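PDB 3FEQ: putative amidohydrolase from Unidentified, which probably acts as a zinc-dependent prolidase of the amidohydrolase superfamily, hydrolysing dipeptides that end in proline. Local coordinates for residues C[32-37]-C[373-378]; C[54-59]-C[381-386]; C[63-68]-C[321-326]; C[103-108]-C[125-130]; C[315-320]-C[353-358]. All blocks are in the same frame, centred on the assembly; numbering follows the deposited sequence.

Contact 1 of 5, residues C[32-37]-C[373-378]; sequences ERIVEV and AIADLV
A single beta bridge, R33 with I374, ties strand 33-38 to the loop leading into strand 377-380, within the beta-rich part that amidohydrolases of this kind build from both chain ends beside their TIM barrel. The evidence is backbone geometry. The CA atoms of R33 and I374 lie 4.6 Å apart, and a hydrogen bond flanks the bridge at each end: A375 N gives to E32 O at 2.8 Å, and I34 N gives to A373 O at 2.9 Å, the second nearly straight at 167°. Since the touching parts run 98° apart, the chains cross after this one bridge and the ladder goes no further.

The loop makes an inverse gamma turn centred on A375, closed by D376 N to I374 O at 2.8 Å. The turn points the methyl of A375 toward strand 33-38, against E32 O and with A375 CB 4.3 Å from I34 CG1. Further along the same branch, I34 CD1 meets L377 CD2. I29 of strand 20-30 touches I34, A375 and L377, making an aliphatic cluster.

The ends of E32 and R33 are polar and have partners elsewhere: E32 forms a salt bridge with R404, while R33 NH1 has a weak hydrogen bond to Q365. The R33 chain leaves with CG beside the backbone N (chi1 -52°) and bends twice, which carries its guanidinium obliquely across the I374 side chain until NH2 stands 3.5 Å from I374 CG1.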
# COMPACT_ATOMS: atom_id res chain seq x y z
N GLU C 32 -22.70 -31.97 35.20
CA GLU C 32 -22.45 -30.56 35.39
C GLU C 32 -23.70 -29.83 35.83
O GLU C 32 -23.69 -28.61 36.03
CB GLU C 32 -21.93 -29.95 34.09
CG GLU C 32 -20.76 -30.70 33.49
CD GLU C 32 -20.20 -30.01 32.27
OE1 GLU C 32 -19.19 -30.51 31.72
OE2 GLU C 32 -20.76 -28.98 31.86
N ARG C 33 -24.78 -30.58 36.02
CA ARG C 33 -26.08 -29.98 36.32
C ARG C 33 -26.60 -30.31 37.71
O ARG C 33 -26.20 -31.29 38.33
CB ARG C 33 -27.11 -30.39 35.26
CG ARG C 33 -26.64 -30.12 33.85
CD ARG C 33 -27.76 -29.57 33.02
NE ARG C 33 -27.29 -28.66 31.98
CZ ARG C 33 -27.41 -27.34 32.03
NH1 ARG C 33 -26.98 -26.58 31.02
NH2 ARG C 33 -27.96 -26.77 33.09
N ILE C 34 -27.49 -29.45 38.21
CA ILE C 34 -28.21 -29.70 39.45
C ILE C 34 -29.46 -30.53 39.15
O ILE C 34 -30.24 -30.17 38.26
CB ILE C 34 -28.58 -28.38 40.15
CG1 ILE C 34 -27.32 -27.59 40.50
CG2 ILE C 34 -29.40 -28.64 41.40
CD1 ILE C 34 -27.58 -26.28 41.22
N VAL C 35 -29.63 -31.66 39.84
CA VAL C 35 -30.76 -32.55 39.58
C VAL C 35 -31.81 -32.53 40.68
O VAL C 35 -32.97 -32.82 40.43
CB VAL C 35 -30.33 -34.00 39.38
CG1 VAL C 35 -31.38 -34.73 38.58
CG2 VAL C 35 -29.02 -34.06 38.66
N GLU C 36 -31.40 -32.23 41.91
CA GLU C 36 -32.34 -32.17 43.02
C GLU C 36 -31.91 -31.20 44.10
O GLU C 36 -30.76 -31.21 44.54
CB GLU C 36 -32.53 -33.56 43.63
CG GLU C 36 -33.96 -34.08 43.58
CD GLU C 36 -34.12 -35.41 44.30
OE1 GLU C 36 -34.62 -36.37 43.68
OE2 GLU C 36 -33.74 -35.49 45.49
N VAL C 37 -32.85 -30.37 44.53
CA VAL C 37 -32.70 -29.67 45.80
C VAL C 37 -33.84 -30.07 46.73
O VAL C 37 -35.01 -29.86 46.42
CB VAL C 37 -32.71 -28.15 45.61
CG1 VAL C 37 -32.04 -27.47 46.80
CG2 VAL C 37 -32.02 -27.77 44.32
N ALA C 373 -30.31 -26.36 36.36
CA ALA C 373 -29.28 -25.33 36.26
C ALA C 373 -27.86 -25.90 36.30
O ALA C 373 -27.65 -27.07 36.60
CB ALA C 373 -29.47 -24.27 37.35
N ILE C 374 -26.87 -25.06 35.99
CA ILE C 374 -25.47 -25.47 35.97
C ILE C 374 -24.85 -25.39 37.36
O ILE C 374 -25.13 -24.46 38.13
CB ILE C 374 -24.67 -24.58 35.01
CG1 ILE C 374 -25.28 -24.63 33.62
CG2 ILE C 374 -23.21 -25.00 34.99
CD1 ILE C 374 -24.69 -23.62 32.68
N ALA C 375 -23.98 -26.35 37.68
CA ALA C 375 -23.54 -26.56 39.03
C ALA C 375 -22.39 -25.65 39.41
O ALA C 375 -21.28 -26.11 39.73
CB ALA C 375 -23.19 -27.99 39.24
N ASP C 376 -22.66 -24.35 39.40
CA ASP C 376 -21.71 -23.34 39.84
C ASP C 376 -22.11 -22.88 41.23
O ASP C 376 -23.02 -22.08 41.39
CB ASP C 376 -21.70 -22.15 38.87
CG ASP C 376 -20.86 -22.41 37.61
OD1 ASP C 376 -20.46 -23.57 37.38
OD2 ASP C 376 -20.61 -21.45 36.85
N LEU C 377 -21.45 -23.44 42.24
CA LEU C 377 -21.85 -23.23 43.62
C LEU C 377 -20.72 -22.67 44.45
O LEU C 377 -19.54 -22.95 44.22
CB LEU C 377 -22.30 -24.54 44.26
CG LEU C 377 -23.71 -25.09 44.00
CD1 LEU C 377 -24.68 -23.99 43.57
CD2 LEU C 377 -23.65 -26.21 42.97
N VAL C 378 -21.11 -21.89 45.46
CA VAL C 378 -20.19 -21.43 46.47
C VAL C 378 -20.69 -21.95 47.80
O VAL C 378 -21.90 -21.97 48.04
CB VAL C 378 -20.13 -19.90 46.50
CG1 VAL C 378 -19.45 -19.41 47.74
CG2 VAL C 378 -19.39 -19.40 45.29

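Contact 2 of 5, residues C[54-59]-C[381-386]; sequences GKTVMP and DGNPLE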
# COMPACT_ATOMS: atom_id res chain seq x y z
N GLY C 54 -24.52 -26.52 58.53
CA GLY C 54 -24.51 -25.17 59.09
C GLY C 54 -23.70 -24.19 58.26
O GLY C 54 -23.03 -23.30 58.80
N LYS C 55 -23.74 -24.37 56.94
CA LYS C 55 -23.02 -23.52 56.00
C LYS C 55 -23.90 -23.16 54.81
O LYS C 55 -24.66 -23.99 54.32
CB LYS C 55 -21.73 -24.19 55.54
CG LYS C 55 -20.59 -23.95 56.50
CD LYS C 55 -19.38 -24.76 56.14
CE LYS C 55 -19.54 -26.20 56.59
NZ LYS C 55 -18.26 -26.95 56.43
N THR C 56 -23.80 -21.91 54.37
CA THR C 56 -24.67 -21.42 53.31
C THR C 56 -24.15 -21.83 51.95
O THR C 56 -23.02 -21.53 51.59
CB THR C 56 -24.79 -19.91 53.36
OG1 THR C 56 -25.39 -19.53 54.61
CG2 THR C 56 -25.66 -19.41 52.23
N VAL C 57 -24.98 -22.54 51.20
CA VAL C 57 -24.63 -22.87 49.82
C VAL C 57 -25.47 -22.04 48.85
O VAL C 57 -26.70 -22.07 48.89
CB VAL C 57 -24.73 -24.40 49.54
CG1 VAL C 57 -25.83 -25.04 50.34
CG2 VAL C 57 -24.92 -24.69 48.05
N MET C 58 -24.79 -21.23 48.04
CA MET C 58 -25.46 -20.33 47.10
C MET C 58 -24.88 -20.47 45.69
O MET C 58 -23.87 -21.13 45.50
CB MET C 58 -25.41 -18.88 47.59
CG MET C 58 -24.04 -18.29 47.81
SD MET C 58 -24.18 -16.58 48.39
CE MET C 58 -25.05 -15.81 47.03
N PRO C 59 -25.54 -19.87 44.69
CA PRO C 59 -24.93 -19.92 43.36
C PRO C 59 -23.60 -19.19 43.35
O PRO C 59 -23.40 -18.26 44.14
CB PRO C 59 -25.94 -19.19 42.46
CG PRO C 59 -27.19 -19.12 43.24
CD PRO C 59 -26.81 -19.12 44.68
N ASP C 381 -19.22 -20.00 54.86
CA ASP C 381 -19.22 -20.18 56.31
C ASP C 381 -19.90 -18.99 57.01
O ASP C 381 -19.25 -18.03 57.41
CB ASP C 381 -17.77 -20.32 56.80
CG ASP C 381 -17.67 -20.62 58.29
OD1 ASP C 381 -18.34 -21.57 58.76
OD2 ASP C 381 -16.88 -19.94 58.98
N GLY C 382 -21.21 -19.07 57.16
CA GLY C 382 -21.96 -17.97 57.74
C GLY C 382 -23.10 -17.60 56.83
O GLY C 382 -23.29 -18.20 55.78
N ASN C 383 -23.87 -16.60 57.24
CA ASN C 383 -25.07 -16.24 56.51
C ASN C 383 -25.00 -14.82 55.97
O ASN C 383 -25.04 -13.86 56.73
CB ASN C 383 -26.29 -16.42 57.40
CG ASN C 383 -27.54 -15.86 56.78
OD1 ASN C 383 -27.87 -16.19 55.64
ND2 ASN C 383 -28.23 -14.98 57.50
N PRO C 384 -24.88 -14.69 54.64
CA PRO C 384 -24.70 -13.40 53.98
C PRO C 384 -25.94 -12.52 54.11
O PRO C 384 -25.84 -11.29 54.13
CB PRO C 384 -24.47 -13.78 52.51
CG PRO C 384 -25.12 -15.09 52.36
CD PRO C 384 -24.93 -15.79 53.67
N LEU C 385 -27.09 -13.16 54.25
CA LEU C 385 -28.35 -12.45 54.34
C LEU C 385 -28.40 -11.56 55.57
O LEU C 385 -29.18 -10.61 55.61
CB LEU C 385 -29.51 -13.44 54.33
CG LEU C 385 -30.57 -13.28 53.23
CD1 LEU C 385 -29.96 -12.67 51.98
CD2 LEU C 385 -31.25 -14.60 52.89
N GLU C 386 -27.54 -11.82 56.56
CA GLU C 386 -27.45 -10.99 57.75
C GLU C 386 -26.10 -10.32 57.97
O GLU C 386 -26.03 -9.21 58.47
CB GLU C 386 -27.83 -11.78 58.99
CG GLU C 386 -29.16 -11.37 59.57
CD GLU C 386 -29.92 -12.54 60.14
OE1 GLU C 386 -31.04 -12.82 59.66
OE2 GLU C 386 -29.38 -13.21 61.05
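K55 and D381 mark the close end of this contact, their CA atoms 5.1 Å apart; the CA atoms of T56 and N383 are already farther from each other, at 6.1 Å. The two touching parts run 51° from one another, and no backbone hydrogen bond joins them. The segment 54-59 enters strand 56-66, whereas 381-386 is a loop without regular structure, held locally by E386 N to N383 O and by a weak bond from L385 N to N383 OD1.

What links the two is the hydroxyl of T56. With chi1 at -62°, OG1 sits beside the backbone N and anti to the carbonyl carbon, and from there it donates to G382 O at 2.7 Å. The hydroxyl approaches this carbonyl obliquely, 34° from its plane. The methyl CG2 of T56, anti to the backbone N, points to the proline ring and meets P384 CD at 4.0 Å.

In the fold, this is where an antiparallel pair parts company. Strands 377-380 and 56-66 are neighbours in the sheet, with T56 still bonded through its backbone to L380, and past that point the T56 side chain takes over from main-chain pairing. P384 faces the strand and is buried: M58 SD lies 4.3 Å from P384 CG, and L349 of helix 345-351 touches both residues.

At the outer end, K55 CG passes D381 OD1 at 4.0 Å, the side chains crossing at a slant. Their charges do not meet, K55 NZ and D381 OD1 being 5.9 Å apart, and the ammonium lies close to the like-charged R53.

Contact 3 of 5, residues C[63-68]-C[321-326]; sequences DCHVHV and GSDLLG. With ZN (zinc ion), chain U.
One carboxylate oxygen, D323 OD1, shares a zinc ion with the rings of H65 and H67, so that side chains some 250 residues apart in sequence converge on one metal. H65 and H67 form the HxH motif at the mouth of the amidohydrolase TIM barrel, and D323 comes from the loop after segment 315-320, the usual source of the metal-binding aspartate in this superfamily. The ion is held by H67 NE2 at 2.2 Å and H65 NE2 at 2.5 Å, with D323 OD1 longer at 2.7 Å.

The three groups stand alongside one another, all pointing toward the metal. The carboxylate plane is almost perpendicular to the H65 ring, at 89°, but only 53° from that of H67. D323 OD1 also lies close to both NE2 atoms; neither pair is a hydrogen bond, there being no proton to share, and their closeness follows from joint coordination.

A second shell fixes the rings: H65 ND1 is hydrogen-bonded to E250 and H67 ND1 to the carbonyl of G109. The H65 ring also meets H251, a ligand of a second zinc ion.

Main chain aligns the two segments. H65 O accepts D323 N at 2.9 Å and, weakly, S322 N, which sets the carboxylate beside the rings. Farther from the metal, S322 OG donates to D63 OD2, though its modelled length is doubtfully short at this resolution; Q332 shares that oxygen. The other oxygen of D63 closes an Asx turn, D63 OD1 accepting H65 N at 3.1 Å and 168°.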
# COMPACT_ATOMS: atom_id res chain seq x y z
N ASP C 63 -19.50 -11.68 37.90
CA ASP C 63 -19.07 -10.28 37.84
C ASP C 63 -19.23 -9.73 36.43
O ASP C 63 -18.64 -10.25 35.48
CB ASP C 63 -17.62 -10.15 38.27
CG ASP C 63 -17.22 -8.73 38.54
OD1 ASP C 63 -17.73 -7.82 37.85
OD2 ASP C 63 -16.39 -8.54 39.46
N CYS C 64 -19.99 -8.65 36.30
CA CYS C 64 -20.45 -8.22 35.00
C CYS C 64 -19.57 -7.18 34.37
O CYS C 64 -19.87 -6.70 33.27
CB CYS C 64 -21.87 -7.65 35.09
SG CYS C 64 -23.08 -8.84 35.58
N HIS C 65 -18.51 -6.78 35.07
CA HIS C 65 -17.51 -5.88 34.50
C HIS C 65 -16.12 -6.13 35.09
O HIS C 65 -15.78 -5.61 36.14
CB HIS C 65 -17.94 -4.42 34.70
CG HIS C 65 -17.27 -3.45 33.77
ND1 HIS C 65 -17.95 -2.78 32.77
CD2 HIS C 65 -16.00 -3.00 33.72
CE1 HIS C 65 -17.12 -1.98 32.14
NE2 HIS C 65 -15.92 -2.10 32.69
N VAL C 66 -15.31 -6.95 34.41
CA VAL C 66 -13.89 -7.08 34.74
C VAL C 66 -13.00 -6.81 33.53
O VAL C 66 -13.45 -6.88 32.39
CB VAL C 66 -13.54 -8.48 35.26
CG1 VAL C 66 -14.23 -8.75 36.57
CG2 VAL C 66 -13.91 -9.51 34.25
N HIS C 67 -11.73 -6.49 33.78
CA HIS C 67 -10.69 -6.58 32.77
C HIS C 67 -9.65 -7.55 33.28
O HIS C 67 -8.71 -7.18 33.98
CB HIS C 67 -10.08 -5.21 32.45
CG HIS C 67 -11.07 -4.19 32.01
ND1 HIS C 67 -11.38 -3.97 30.68
CD2 HIS C 67 -11.85 -3.34 32.72
CE1 HIS C 67 -12.32 -3.04 30.60
NE2 HIS C 67 -12.62 -2.64 31.82
N VAL C 68 -9.86 -8.82 32.95
CA VAL C 68 -8.99 -9.90 33.35
C VAL C 68 -7.55 -9.68 32.94
O VAL C 68 -6.65 -10.10 33.64
CB VAL C 68 -9.44 -11.18 32.69
CG1 VAL C 68 -8.41 -12.26 32.87
CG2 VAL C 68 -10.81 -11.58 33.21
N GLY C 321 -20.60 -5.20 39.29
CA GLY C 321 -19.34 -5.01 38.56
C GLY C 321 -18.24 -4.43 39.43
O GLY C 321 -18.52 -3.71 40.38
N SER C 322 -16.99 -4.71 39.09
CA SER C 322 -15.89 -4.16 39.86
C SER C 322 -14.95 -3.23 39.09
O SER C 322 -14.67 -2.11 39.54
CB SER C 322 -15.11 -5.28 40.54
OG SER C 322 -15.18 -6.44 39.75
N ASP C 323 -14.46 -3.70 37.94
CA ASP C 323 -13.65 -2.90 37.02
C ASP C 323 -12.32 -2.50 37.65
O ASP C 323 -11.83 -1.40 37.44
CB ASP C 323 -14.42 -1.65 36.55
CG ASP C 323 -13.83 -1.01 35.30
OD1 ASP C 323 -13.46 -1.73 34.34
OD2 ASP C 323 -13.79 0.24 35.25
N LEU C 324 -11.74 -3.39 38.43
CA LEU C 324 -10.47 -3.08 39.08
C LEU C 324 -9.26 -3.33 38.17
O LEU C 324 -9.28 -4.23 37.33
CB LEU C 324 -10.33 -3.85 40.39
CG LEU C 324 -11.39 -3.51 41.44
CD1 LEU C 324 -11.62 -4.69 42.35
CD2 LEU C 324 -11.02 -2.25 42.23
N LEU C 325 -8.22 -2.52 38.33
CA LEU C 325 -7.02 -2.64 37.50
C LEU C 325 -5.83 -2.99 38.36
O LEU C 325 -5.74 -2.54 39.50
CB LEU C 325 -6.73 -1.33 36.75
CG LEU C 325 -7.95 -0.64 36.14
CD1 LEU C 325 -7.55 0.71 35.59
CD2 LEU C 325 -8.67 -1.51 35.09
N GLY C 326 -4.93 -3.79 37.80
CA GLY C 326 -3.64 -4.06 38.43
C GLY C 326 -3.77 -4.73 39.78
O GLY C 326 -4.60 -5.62 39.97
ZN ZN U . -13.92 -0.82 31.79

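Contact 4 of 5, residues C[103-108]-C[125-130]; sequences TSVRDA and SGPRIF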
# COMPACT_ATOMS: atom_id res chain seq x y z
N THR C 103 -17.52 -17.38 39.66
CA THR C 103 -17.44 -18.56 38.82
C THR C 103 -17.72 -18.19 37.38
O THR C 103 -17.47 -18.98 36.46
CB THR C 103 -18.42 -19.65 39.28
OG1 THR C 103 -19.66 -19.05 39.68
CG2 THR C 103 -17.86 -20.43 40.44
N SER C 104 -18.22 -16.98 37.19
CA SER C 104 -18.43 -16.43 35.86
C SER C 104 -18.07 -14.97 35.92
O SER C 104 -18.22 -14.33 36.95
CB SER C 104 -19.89 -16.62 35.45
OG SER C 104 -20.22 -18.00 35.35
N VAL C 105 -17.45 -14.46 34.85
CA VAL C 105 -17.15 -13.03 34.73
C VAL C 105 -17.40 -12.61 33.31
O VAL C 105 -17.15 -13.38 32.37
CB VAL C 105 -15.68 -12.67 35.04
CG1 VAL C 105 -15.41 -12.68 36.53
CG2 VAL C 105 -14.72 -13.57 34.30
N ARG C 106 -17.92 -11.39 33.15
CA ARG C 106 -18.07 -10.78 31.84
C ARG C 106 -16.95 -9.79 31.64
O ARG C 106 -17.00 -8.71 32.21
CB ARG C 106 -19.40 -10.06 31.74
CG ARG C 106 -19.79 -9.67 30.35
CD ARG C 106 -21.17 -9.04 30.35
NE ARG C 106 -21.19 -7.78 31.07
CZ ARG C 106 -22.03 -6.78 30.82
NH1 ARG C 106 -22.96 -6.90 29.87
NH2 ARG C 106 -21.95 -5.66 31.53
N ASP C 107 -15.96 -10.16 30.84
CA ASP C 107 -14.82 -9.29 30.54
C ASP C 107 -15.23 -8.15 29.62
O ASP C 107 -15.96 -8.35 28.65
CB ASP C 107 -13.70 -10.10 29.88
CG ASP C 107 -12.40 -9.31 29.75
OD1 ASP C 107 -12.16 -8.73 28.66
OD2 ASP C 107 -11.64 -9.27 30.73
N ALA C 108 -14.77 -6.94 29.94
CA ALA C 108 -15.25 -5.74 29.28
C ALA C 108 -14.19 -5.23 28.33
O ALA C 108 -13.93 -4.04 28.25
CB ALA C 108 -15.63 -4.67 30.31
N SER C 125 -6.82 -22.11 35.47
CA SER C 125 -7.79 -22.01 36.55
C SER C 125 -8.39 -20.62 36.62
O SER C 125 -7.66 -19.63 36.67
CB SER C 125 -7.16 -22.37 37.88
OG SER C 125 -8.15 -22.81 38.78
N GLY C 126 -9.72 -20.55 36.63
CA GLY C 126 -10.41 -19.27 36.63
C GLY C 126 -11.90 -19.40 36.34
O GLY C 126 -12.36 -20.50 36.05
N PRO C 127 -12.65 -18.29 36.44
CA PRO C 127 -14.09 -18.29 36.18
C PRO C 127 -14.33 -18.52 34.71
O PRO C 127 -13.41 -18.36 33.92
CB PRO C 127 -14.52 -16.87 36.54
CG PRO C 127 -13.38 -16.31 37.35
CD PRO C 127 -12.17 -16.96 36.84
N ARG C 128 -15.56 -18.90 34.35
CA ARG C 128 -16.00 -18.88 32.97
C ARG C 128 -15.95 -17.45 32.52
O ARG C 128 -16.26 -16.55 33.30
CB ARG C 128 -17.42 -19.45 32.82
CG ARG C 128 -18.07 -19.21 31.45
CD ARG C 128 -19.40 -19.95 31.31
NE ARG C 128 -19.91 -20.39 32.60
CZ ARG C 128 -20.13 -21.66 32.93
NH1 ARG C 128 -20.59 -21.96 34.14
NH2 ARG C 128 -19.90 -22.63 32.05
N ILE C 129 -15.47 -17.23 31.30
CA ILE C 129 -15.36 -15.89 30.74
C ILE C 129 -16.41 -15.66 29.64
O ILE C 129 -16.64 -16.51 28.78
CB ILE C 129 -13.94 -15.63 30.20
CG1 ILE C 129 -12.90 -15.91 31.29
CG2 ILE C 129 -13.78 -14.20 29.76
CD1 ILE C 129 -11.46 -16.03 30.78
N PHE C 130 -17.09 -14.51 29.73
CA PHE C 130 -17.88 -14.00 28.62
C PHE C 130 -17.15 -12.85 27.96
O PHE C 130 -17.34 -11.69 28.33
CB PHE C 130 -19.26 -13.56 29.10
CG PHE C 130 -20.12 -14.68 29.60
CD1 PHE C 130 -20.22 -14.95 30.96
CD2 PHE C 130 -20.82 -15.48 28.72
CE1 PHE C 130 -20.99 -15.99 31.42
CE2 PHE C 130 -21.60 -16.52 29.17
CZ PHE C 130 -21.68 -16.78 30.52
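F130 and V105 have the largest areas buried by this contact, followed by P127. V105 lies on strand 102-107, while P127 and F130 flank the short parallel partner 128-129. These two strands and helix 113-120 make one beta-alpha-beta unit of the barrel, and the ladder between the strands is regular: R128 N to T103 O at 2.8 Å, V105 N to R128 O and F130 N to V105 O both at 2.9 Å. A last bond, D107 N to F130 O, is weak.

V105 thus bonds through both its N and its O, and its side chain completes the grip. The CG2 branch, lodged between backbone N and carbonyl carbon (chi1 -76°), meets P127 CB at 4.0 Å and I129 CG1 at 4.2 Å. M97 of helix 90-99 touches both V105 and P127.

The F130 ring turns an edge to the neighbouring strand, CE1 lying 4.2 Å from S104 CB, with the carbonyl of V105 also near the ring plane. Its CB packs against R106 CG at 4.1 Å; beyond that point the arginine leads elsewhere, to C64 O and to a salt bridge with E250. On the S104 side, R128 presents the edge of its guanidinium to S104 OG, with R128 NE 3.7 Å from it, while NH1 forms a salt bridge with D376.

The chemistry is therefore split across the sheet: V105 and P127 pack apolarly against M97, while I129 CG2 rests on D107 CB, whereas the S104 and R128 face holds a buried arginine whose charge is probably balanced by D376.

Contact 5 of 5, residues C[315-320]-C[353-358]; sequences GVKMGF and TTVAAE
K317 packs against helix 354-359, its side chain running from V355 to E358. It sits in the segment that takes the eighth strand's place in the TIM barrel: K317 and G319 bond through the backbone to V270 on one neighbour, F320 to C64 on the other. The helix packs outside this wall.

K317 CB touches V355 CG1 at 4.0 Å, in the first turn of the helix. The chain then bends at chi2 (106°), chi3 and chi4, so that CG and CD carry it past V355 toward the following turn. K317 CE comes to 3.3 Å from E358 OE2 and is somewhat farther from OE1. At the tip, K317 NZ meets E358 OE2, also at 3.3 Å, in a salt bridge whose hydrogen bond is weak. The glutamate chain, extended beyond CG, lies roughly at right angles to the lysine; F269 of strand 269-271 touches both. Since K317 is exposed, this ion pair lies at the solvent side of the contact.

Deeper in, V355 does the packing. Backbone approach is closest here, the CA atoms of G319 and A356 being 5.1 Å apart, while A356 itself touches I62 and C64 of strand 56-66. V355 CG1 is anti to the backbone N (chi1 -174°), a position that turns it to the peptide between M318 and G319. On that peptide, G319 N lies 4.1 Å from V355 CG1. The carbonyl oxygen, which also accepts a hydrogen bond from S351 OG, is nearer: V355 CG1 stands 3.3 Å from M318 O.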
# COMPACT_ATOMS: atom_id res chain seq x y z
N GLY C 315 -36.50 1.75 39.15
CA GLY C 315 -36.67 0.33 38.91
C GLY C 315 -35.88 -0.14 37.70
O GLY C 315 -36.43 -0.78 36.79
N VAL C 316 -34.60 0.19 37.68
CA VAL C 316 -33.70 -0.28 36.65
C VAL C 316 -32.82 -1.36 37.25
O VAL C 316 -32.08 -1.10 38.20
CB VAL C 316 -32.78 0.86 36.19
CG1 VAL C 316 -31.96 0.42 35.00
CG2 VAL C 316 -33.59 2.09 35.86
N LYS C 317 -32.87 -2.57 36.68
CA LYS C 317 -32.03 -3.69 37.15
C LYS C 317 -30.52 -3.37 37.26
O LYS C 317 -29.92 -2.80 36.35
CB LYS C 317 -32.26 -4.95 36.31
CG LYS C 317 -33.48 -5.78 36.72
CD LYS C 317 -34.61 -5.63 35.72
CE LYS C 317 -34.66 -6.82 34.77
NZ LYS C 317 -35.11 -6.46 33.39
N MET C 318 -29.91 -3.76 38.38
CA MET C 318 -28.50 -3.51 38.65
C MET C 318 -27.68 -4.79 38.76
O MET C 318 -27.98 -5.65 39.58
CB MET C 318 -28.34 -2.72 39.94
CG MET C 318 -28.64 -1.28 39.79
SD MET C 318 -28.57 -0.47 41.38
CE MET C 318 -30.30 -0.54 41.85
N GLY C 319 -26.62 -4.90 37.97
CA GLY C 319 -25.71 -6.04 38.06
C GLY C 319 -24.46 -5.69 38.82
O GLY C 319 -24.10 -4.53 38.95
N PHE C 320 -23.79 -6.70 39.33
CA PHE C 320 -22.51 -6.53 40.01
C PHE C 320 -21.42 -6.20 38.99
O PHE C 320 -21.32 -6.85 37.96
CB PHE C 320 -22.17 -7.83 40.72
CG PHE C 320 -21.03 -7.74 41.67
CD1 PHE C 320 -21.25 -7.51 43.01
CD2 PHE C 320 -19.73 -7.98 41.24
CE1 PHE C 320 -20.19 -7.48 43.90
CE2 PHE C 320 -18.67 -7.95 42.12
CZ PHE C 320 -18.90 -7.70 43.45
N THR C 353 -25.95 -12.47 41.10
CA THR C 353 -26.52 -13.79 40.86
C THR C 353 -27.66 -13.71 39.86
O THR C 353 -27.44 -13.87 38.65
CB THR C 353 -27.03 -14.45 42.14
OG1 THR C 353 -27.87 -13.54 42.84
CG2 THR C 353 -25.87 -14.88 43.04
N THR C 354 -28.87 -13.47 40.35
CA THR C 354 -30.05 -13.61 39.52
C THR C 354 -30.07 -12.54 38.44
O THR C 354 -30.31 -12.83 37.28
CB THR C 354 -31.37 -13.60 40.33
OG1 THR C 354 -31.32 -12.57 41.32
CG2 THR C 354 -31.59 -14.94 41.03
N VAL C 355 -29.72 -11.31 38.83
CA VAL C 355 -29.68 -10.19 37.89
C VAL C 355 -28.55 -10.34 36.89
O VAL C 355 -28.73 -10.12 35.70
CB VAL C 355 -29.53 -8.86 38.62
CG1 VAL C 355 -29.63 -7.72 37.62
CG2 VAL C 355 -30.60 -8.72 39.69
N ALA C 356 -27.37 -10.69 37.40
CA ALA C 356 -26.21 -10.91 36.56
C ALA C 356 -26.48 -11.98 35.50
O ALA C 356 -26.20 -11.76 34.33
CB ALA C 356 -25.02 -11.30 37.42
N ALA C 357 -27.05 -13.11 35.91
CA ALA C 357 -27.27 -14.21 34.96
C ALA C 357 -28.24 -13.82 33.86
O ALA C 357 -28.13 -14.29 32.73
CB ALA C 357 -27.73 -15.43 35.67
N GLU C 358 -29.16 -12.92 34.19
CA GLU C 358 -30.04 -12.33 33.19
C GLU C 358 -29.26 -11.44 32.22
O GLU C 358 -29.53 -11.43 31.02
CB GLU C 358 -31.14 -11.51 33.87
CG GLU C 358 -32.30 -11.14 32.97
CD GLU C 358 -33.36 -10.30 33.68
OE1 GLU C 358 -33.47 -10.38 34.92
OE2 GLU C 358 -34.08 -9.55 32.98

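How the contacts relate
Contacts 3 and 4 are fully buried close to the centre of the chain, their centres 10 Å apart and joined by D63 O with R106 N; one is built on metal ligands, the other on a parallel strand ladder. Contact 5 is partly buried on the barrel's outer wall and reaches contact 3 through C64 N and F320 O, adding an ion pair on its solvent side. Contacts 1 and 2 lie farthest from the chain centre and touch where V378 N meets M58 O. Contact 1 relies on a backbone bridge with aliphatic packing, contact 2 on a threonine hydroxyl. Strand 56-66 serves contacts 2 and 3, and an ion pair couples contact 1 to contact 4.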